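3'-5'-exonuclease (Saccharomyces cerevisiae, PDB 3E2V) belongs to the TatD nuclease family and degrades DNA from the 3' end, probably also cutting within double strands, with magnesium as the likely cofactor. Local coordinates at residues 210-213 and 214-218; 258-261 and 262-266. All blocks are in the same frame, centred on the assembly; numbering follows the deposited sequence.

Interaction 1: residues 210-213 and 214-218; sequences FVQI and LERFV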
ATOM      1  N   PHE A 210      10.792  13.008   3.342  1.00 13.88           N
ATOM      2  CA  PHE A 210       9.741  12.567   2.410  1.00 13.62           C
ATOM      3  C   PHE A 210       9.067  13.800   1.824  1.00 14.24           C
ATOM      4  O   PHE A 210       8.916  13.919   0.604  1.00 13.90           O
ATOM      5  CB  PHE A 210       8.765  11.713   3.228  1.00 13.67           C
ATOM      6  CG  PHE A 210       7.579  11.146   2.477  1.00 13.09           C
ATOM      7  CD1 PHE A 210       7.707  10.002   1.689  1.00 11.42           C
ATOM      8  CD2 PHE A 210       6.306  11.670   2.686  1.00 14.29           C
ATOM      9  CE1 PHE A 210       6.582   9.424   1.068  1.00 13.46           C
ATOM     10  CE2 PHE A 210       5.174  11.105   2.062  1.00 13.41           C
ATOM     11  CZ  PHE A 210       5.331   9.986   1.239  1.00 13.63           C
ATOM     12  N   VAL A 211       8.700  14.746   2.692  1.00 13.49           N
ATOM     13  CA  VAL A 211       8.064  15.989   2.238  1.00 14.77           C
ATOM     14  C   VAL A 211       9.017  16.819   1.385  1.00 14.87           C
ATOM     15  O   VAL A 211       8.602  17.386   0.374  1.00 14.91           O
ATOM     16  CB  VAL A 211       7.507  16.788   3.443  1.00 15.21           C
ATOM     17  CG1 VAL A 211       7.138  18.233   3.041  1.00 18.37           C
ATOM     18  CG2 VAL A 211       6.278  16.065   4.010  1.00 17.00           C
ATOM     19  N   GLN A 212      10.292  16.880   1.777  1.00 15.29           N
ATOM     20  CA  GLN A 212      11.274  17.637   1.017  1.00 16.25           C
ATOM     21  C   GLN A 212      11.361  17.137  -0.436  1.00 15.84           C
ATOM     22  O   GLN A 212      11.390  17.934  -1.376  1.00 16.37           O
ATOM     23  CB  GLN A 212      12.640  17.559   1.700  1.00 16.89           C
ATOM     24  CG  GLN A 212      13.696  18.428   1.035  1.00 20.49           C
ATOM     25  CD  GLN A 212      15.048  18.330   1.711  1.00 25.88           C
ATOM     26  OE1 GLN A 212      15.712  19.345   1.928  1.00 30.84           O
ATOM     27  NE2 GLN A 212      15.475  17.111   2.029  1.00 27.53           N
ATOM     28  N   ILE A 213      11.407  15.819  -0.625  1.00 14.42           N
ATOM     29  CA  ILE A 213      11.493  15.275  -1.978  1.00 14.77           C
ATOM     30  C   ILE A 213      10.195  15.529  -2.741  1.00 14.48           C
ATOM     31  O   ILE A 213      10.207  16.020  -3.884  1.00 15.11           O
ATOM     32  CB  ILE A 213      11.826  13.780  -1.929  1.00 14.24           C
ATOM     33  CG1 ILE A 213      13.289  13.610  -1.524  1.00 14.70           C
ATOM     34  CG2 ILE A 213      11.610  13.129  -3.291  1.00 15.46           C
ATOM     35  CD1 ILE A 213      13.669  12.217  -1.047  1.00 18.38           C
ATOM     36  N   LEU A 214       9.061  15.211  -2.123  1.00 14.62           N
ATOM     37  CA  LEU A 214       7.794  15.399  -2.815  1.00 14.21           C
ATOM     38  C   LEU A 214       7.487  16.851  -3.160  1.00 14.61           C
ATOM     39  O   LEU A 214       6.879  17.123  -4.208  1.00 14.51           O
ATOM     40  CB  LEU A 214       6.635  14.790  -2.011  1.00 14.34           C
ATOM     41  CG  LEU A 214       6.660  13.261  -1.970  1.00 14.92           C
ATOM     42  CD1 LEU A 214       5.676  12.758  -0.923  1.00 17.30           C
ATOM     43  CD2 LEU A 214       6.306  12.682  -3.329  1.00 15.00           C
ATOM     44  N   GLU A 215       7.888  17.772  -2.288  1.00 14.42           N
ATOM     45  CA  GLU A 215       7.617  19.192  -2.534  1.00 14.75           C
ATOM     46  C   GLU A 215       8.241  19.658  -3.840  1.00 14.39           C
ATOM     47  O   GLU A 215       7.642  20.499  -4.547  1.00 14.38           O
ATOM     48  CB  GLU A 215       8.097  20.054  -1.370  1.00 15.96           C
ATOM     49  CG  GLU A 215       7.664  21.504  -1.460  1.00 18.13           C
ATOM     50  CD  GLU A 215       8.688  22.382  -2.175  1.00 23.66           C
ATOM     51  OE1 GLU A 215       9.774  21.885  -2.553  1.00 22.73           O
ATOM     52  OE2 GLU A 215       8.401  23.591  -2.352  1.00 26.56           O
ATOM     53  N   ARG A 216       9.428  19.134  -4.166  1.00 14.39           N
ATOM     54  CA  ARG A 216      10.065  19.515  -5.433  1.00 15.04           C
ATOM     55  C   ARG A 216       9.235  19.101  -6.647  1.00 14.53           C
ATOM     56  O   ARG A 216       9.187  19.816  -7.649  1.00 15.03           O
ATOM     57  CB  ARG A 216      11.489  18.969  -5.537  1.00 16.21           C
ATOM     58  CG  ARG A 216      12.426  19.658  -4.571  1.00 19.06           C
ATOM     59  CD  ARG A 216      13.885  19.464  -4.964  1.00 24.87           C
ATOM     60  NE  ARG A 216      14.219  18.064  -5.199  1.00 29.96           N
ATOM     61  CZ  ARG A 216      14.624  17.211  -4.256  1.00 32.55           C
ATOM     62  NH1 ARG A 216      14.783  17.603  -2.992  1.00 35.82           N
ATOM     63  NH2 ARG A 216      14.881  15.961  -4.579  1.00 32.63           N
ATOM     64  N   PHE A 217       8.568  17.946  -6.561  1.00 13.80           N
ATOM     65  CA  PHE A 217       7.684  17.506  -7.629  1.00 13.13           C
ATOM     66  C   PHE A 217       6.323  18.225  -7.605  1.00 12.71           C
ATOM     67  O   PHE A 217       5.700  18.401  -8.645  1.00 13.22           O
ATOM     68  CB  PHE A 217       7.463  15.996  -7.514  1.00 13.91           C
ATOM     69  CG  PHE A 217       8.660  15.170  -7.919  1.00 12.52           C
ATOM     70  CD1 PHE A 217       8.771  14.665  -9.225  1.00 12.77           C
ATOM     71  CD2 PHE A 217       9.693  14.914  -7.015  1.00 12.63           C
ATOM     72  CE1 PHE A 217       9.890  13.908  -9.605  1.00 13.09           C
ATOM     73  CE2 PHE A 217      10.801  14.137  -7.388  1.00 13.77           C
ATOM     74  CZ  PHE A 217      10.905  13.649  -8.683  1.00 13.31           C
ATOM     75  N   VAL A 218       5.855  18.610  -6.417  1.00 12.56           N
ATOM     76  CA  VAL A 218       4.593  19.350  -6.312  1.00 13.64           C
ATOM     77  C   VAL A 218       4.723  20.733  -6.968  1.00 13.71           C
ATOM     78  O   VAL A 218       3.835  21.149  -7.734  1.00 14.19           O
ATOM     79  CB  VAL A 218       4.133  19.473  -4.822  1.00 13.64           C
ATOM     80  CG1 VAL A 218       3.019  20.527  -4.674  1.00 13.74           C
ATOM     81  CG2 VAL A 218       3.664  18.109  -4.299  1.00 15.41           C
TER
HETATM   82  O   HOH W   1      11.772  20.681  -1.169  1.00 21.96           O

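Interaction 2: residues 258-261 and 262-266; sequences SAID and LQKLL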
ATOM      1  N   SER A 258       2.881  11.199  13.784  1.00 18.28           N
ATOM      2  CA  SER A 258       2.387  12.119  14.778  1.00 18.58           C
ATOM      3  C   SER A 258       1.415  13.134  14.193  1.00 18.25           C
ATOM      4  O   SER A 258       1.273  13.244  12.973  1.00 17.41           O
ATOM      5  CB  SER A 258       3.577  12.853  15.387  1.00 18.88           C
ATOM      6  OG  SER A 258       4.126  13.766  14.449  1.00 21.08           O
ATOM      7  N   ALA A 259       0.750  13.889  15.063  1.00 17.58           N
ATOM      8  CA  ALA A 259      -0.121  14.991  14.628  1.00 17.90           C
ATOM      9  C   ALA A 259       0.652  16.032  13.808  1.00 17.68           C
ATOM     10  O   ALA A 259       0.138  16.558  12.827  1.00 17.48           O
ATOM     11  CB  ALA A 259      -0.797  15.653  15.828  1.00 18.74           C
ATOM     12  N   ILE A 260       1.892  16.315  14.208  1.00 18.22           N
ATOM     13  CA  ILE A 260       2.733  17.259  13.470  1.00 18.99           C
ATOM     14  C   ILE A 260       3.054  16.711  12.072  1.00 17.99           C
ATOM     15  O   ILE A 260       2.970  17.437  11.079  1.00 17.22           O
ATOM     16  CB  ILE A 260       4.040  17.579  14.251  1.00 19.23           C
ATOM     17  CG1 ILE A 260       3.709  18.320  15.559  1.00 20.80           C
ATOM     18  CG2 ILE A 260       4.988  18.433  13.407  1.00 21.09           C
ATOM     19  CD1 ILE A 260       4.864  18.369  16.576  1.00 21.97           C
ATOM     20  N   ASP A 261       3.381  15.425  12.004  1.00 17.01           N
ATOM     21  CA  ASP A 261       3.649  14.789  10.709  1.00 16.44           C
ATOM     22  C   ASP A 261       2.421  14.858   9.817  1.00 16.14           C
ATOM     23  O   ASP A 261       2.534  15.154   8.613  1.00 15.27           O
ATOM     24  CB  ASP A 261       3.975  13.300  10.867  1.00 17.04           C
ATOM     25  CG  ASP A 261       5.255  13.037  11.601  1.00 20.63           C
ATOM     26  OD1 ASP A 261       6.158  13.909  11.601  1.00 23.09           O
ATOM     27  OD2 ASP A 261       5.346  11.911  12.166  1.00 23.50           O
ATOM     28  N   LEU A 262       1.250  14.573  10.390  1.00 15.10           N
ATOM     29  CA  LEU A 262       0.012  14.612   9.608  1.00 14.81           C
ATOM     30  C   LEU A 262      -0.197  15.984   8.977  1.00 14.63           C
ATOM     31  O   LEU A 262      -0.543  16.085   7.811  1.00 14.91           O
ATOM     32  CB  LEU A 262      -1.207  14.229  10.449  1.00 14.43           C
ATOM     33  CG  LEU A 262      -2.548  14.393   9.729  1.00 14.25           C
ATOM     34  CD1 LEU A 262      -2.653  13.436   8.524  1.00 15.86           C
ATOM     35  CD2 LEU A 262      -3.731  14.202  10.691  1.00 14.62           C
ATOM     36  N   GLN A 263      -0.017  17.051   9.758  1.00 15.02           N
ATOM     37  CA  GLN A 263      -0.213  18.389   9.229  1.00 15.48           C
ATOM     38  C   GLN A 263       0.798  18.696   8.106  1.00 15.50           C
ATOM     39  O   GLN A 263       0.439  19.316   7.104  1.00 15.46           O
ATOM     40  CB  GLN A 263      -0.172  19.418  10.355  1.00 16.46           C
ATOM     41  CG  GLN A 263      -1.347  19.284  11.328  1.00 18.60           C
ATOM     42  CD  GLN A 263      -2.699  19.350  10.620  1.00 21.15           C
ATOM     43  OE1 GLN A 263      -2.941  20.243   9.804  1.00 25.05           O
ATOM     44  NE2 GLN A 263      -3.581  18.406  10.927  1.00 21.21           N
ATOM     45  N   LYS A 264       2.037  18.239   8.249  1.00 15.27           N
ATOM     46  CA  LYS A 264       3.010  18.428   7.173  1.00 15.56           C
ATOM     47  C   LYS A 264       2.539  17.738   5.891  1.00 15.60           C
ATOM     48  O   LYS A 264       2.680  18.297   4.791  1.00 16.13           O
ATOM     49  CB  LYS A 264       4.387  17.899   7.580  1.00 15.93           C
ATOM     50  CG  LYS A 264       5.085  18.748   8.665  1.00 16.40           C
ATOM     51  CD  LYS A 264       6.311  18.045   9.218  1.00 17.34           C
ATOM     52  CE  LYS A 264       7.024  18.954  10.207  1.00 19.76           C
ATOM     53  NZ  LYS A 264       8.170  18.287  10.887  1.00 23.54           N
ATOM     54  N   LEU A 265       1.987  16.531   6.021  1.00 15.03           N
ATOM     55  CA  LEU A 265       1.522  15.807   4.843  1.00 14.81           C
ATOM     56  C   LEU A 265       0.302  16.485   4.216  1.00 14.93           C
ATOM     57  O   LEU A 265       0.244  16.664   2.993  1.00 14.79           O
ATOM     58  CB  LEU A 265       1.216  14.345   5.198  1.00 14.03           C
ATOM     59  CG  LEU A 265       2.424  13.490   5.626  1.00 14.74           C
ATOM     60  CD1 LEU A 265       1.923  12.148   6.107  1.00 16.19           C
ATOM     61  CD2 LEU A 265       3.385  13.296   4.469  1.00 15.77           C
ATOM     62  N   LEU A 266      -0.667  16.879   5.041  1.00 16.03           N
ATOM     63  CA  LEU A 266      -1.892  17.492   4.513  1.00 16.76           C
ATOM     64  C   LEU A 266      -1.618  18.807   3.817  1.00 17.54           C
ATOM     65  O   LEU A 266      -2.295  19.143   2.837  1.00 18.62           O
ATOM     66  CB  LEU A 266      -2.948  17.684   5.611  1.00 16.49           C
ATOM     67  CG  LEU A 266      -3.493  16.402   6.237  1.00 16.04           C
ATOM     68  CD1 LEU A 266      -4.350  16.743   7.454  1.00 16.98           C
ATOM     69  CD2 LEU A 266      -4.306  15.560   5.246  1.00 16.11           C
TER
HETATM   70  O   HOH W   2      -2.653  16.819  12.988  1.00 27.33           O

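Interaction 1: residues 210-213 and 214-218
Phe210 O and Val211 O accept the amides of Leu214 and Glu215 in successive i to i+4 bonds of helix 207-219, the first of them nearly straight at the hydrogen (172°, Phe210 O to Leu214 N 3.0 Å). This helix follows strand 199-204 in the TIM-barrel fold of the TatD hydrolases, and at the next amide the bonding is less regular: Arg216 N makes a weak, bent i to i+3 bond to Ile213 O (3.2 Å).

On the barrel side, Phe210 and Leu214 meet one turn apart. With CG anti to the backbone N (chi1 180°), the phenyl ring of Phe210 stands where one methyl of Leu214 can lie over its face. That methyl, CD1, makes a CH-pi contact 3.6 Å from the ring centroid, displaced toward the CE2–CZ rim; CE2 is its nearest ring atom at 3.4 Å. Leu201 and Met203 of strand 199-204 also pack against the side chain of Phe210, which joins this turn of the helix to the strand before it.

Ile213 and Phe217 face helix 174-187, where both touch Leu185. The ring of Phe217 turns its edge, not its face, to the preceding turn: CD2 lies 3.4 Å from Ile213 O, which sits near the ring plane. Arg216 bends at chi3 and folds its guanidinium back over Ile213, with CA of that residue beneath one face, while NH2 continues to a salt bridge with Glu182. At the exposed side of the turn, a water donates to Gln212 O at 2.8 Å and to Glu215 OE1 at 2.7 Å, tying the backbone carbonyl to the carboxylate one turn on.

Interaction 2: residues 258-261 and 262-266
Lys264 starts with CG anti to its carbonyl carbon (chi1 -70°) and then runs fully extended, a course that lays it beside Ile260, whose CG2 lies 3.8 Å from Lys264 CE. Both belong to helix 259-268, the helical part of a beta-alpha-beta unit of the TatD barrel, and the two side chains point the same way. The ammonium of Lys264 goes on to a salt bridge with Asp208, close to the start of helix 207-219.

The first turn is closed by a capping box. Ser258, the N-cap, sets OG between its backbone N and its carbonyl carbon (chi1 71°), from where it accepts from Asp261 N at 3.0 Å; in return Ser258 N donates to Asp261 OD2, also at 3.0 Å, meeting that oxygen from above the carboxylate plane. These reciprocal bonds supply partners for two amides at the helix start, and the second restrains the Asp261 carboxylate.

From there the i to i+4 bonding is regular, beginning with Leu262 N to Ser258 O at 2.9 Å. The side chain of Leu265 lies against the carbonyl that its amide bonds to, CG 3.4 Å from Asp261 O. Gln263 bends at chi2 and swings its amide back along the helix, where NE2 donates to a water that in turn donates to Ala259 O, each bond 2.8 Å long.

How the interactions relate
Both contacts are local and close no long loop: they neither nest nor cross, but follow in series, each within a single helix. From the N terminus, strand 199-204 leads into helix 207-219 with interaction 1; the chain then returns through strand 250-252 to helix 259-268, where interaction 2 lies at the start. The two strands are neighbours in the parallel sheet, so their helices pack together, with the centres of the contacts about 14 Å apart. Leu265 of interaction 2 joins them directly: its CD2 lies 3.7 Å from Phe210 CE2 and 4.0 Å from Val211 CG2. The side chain of Phe210 lies about 8 Å from that of the magnesium ligand His253.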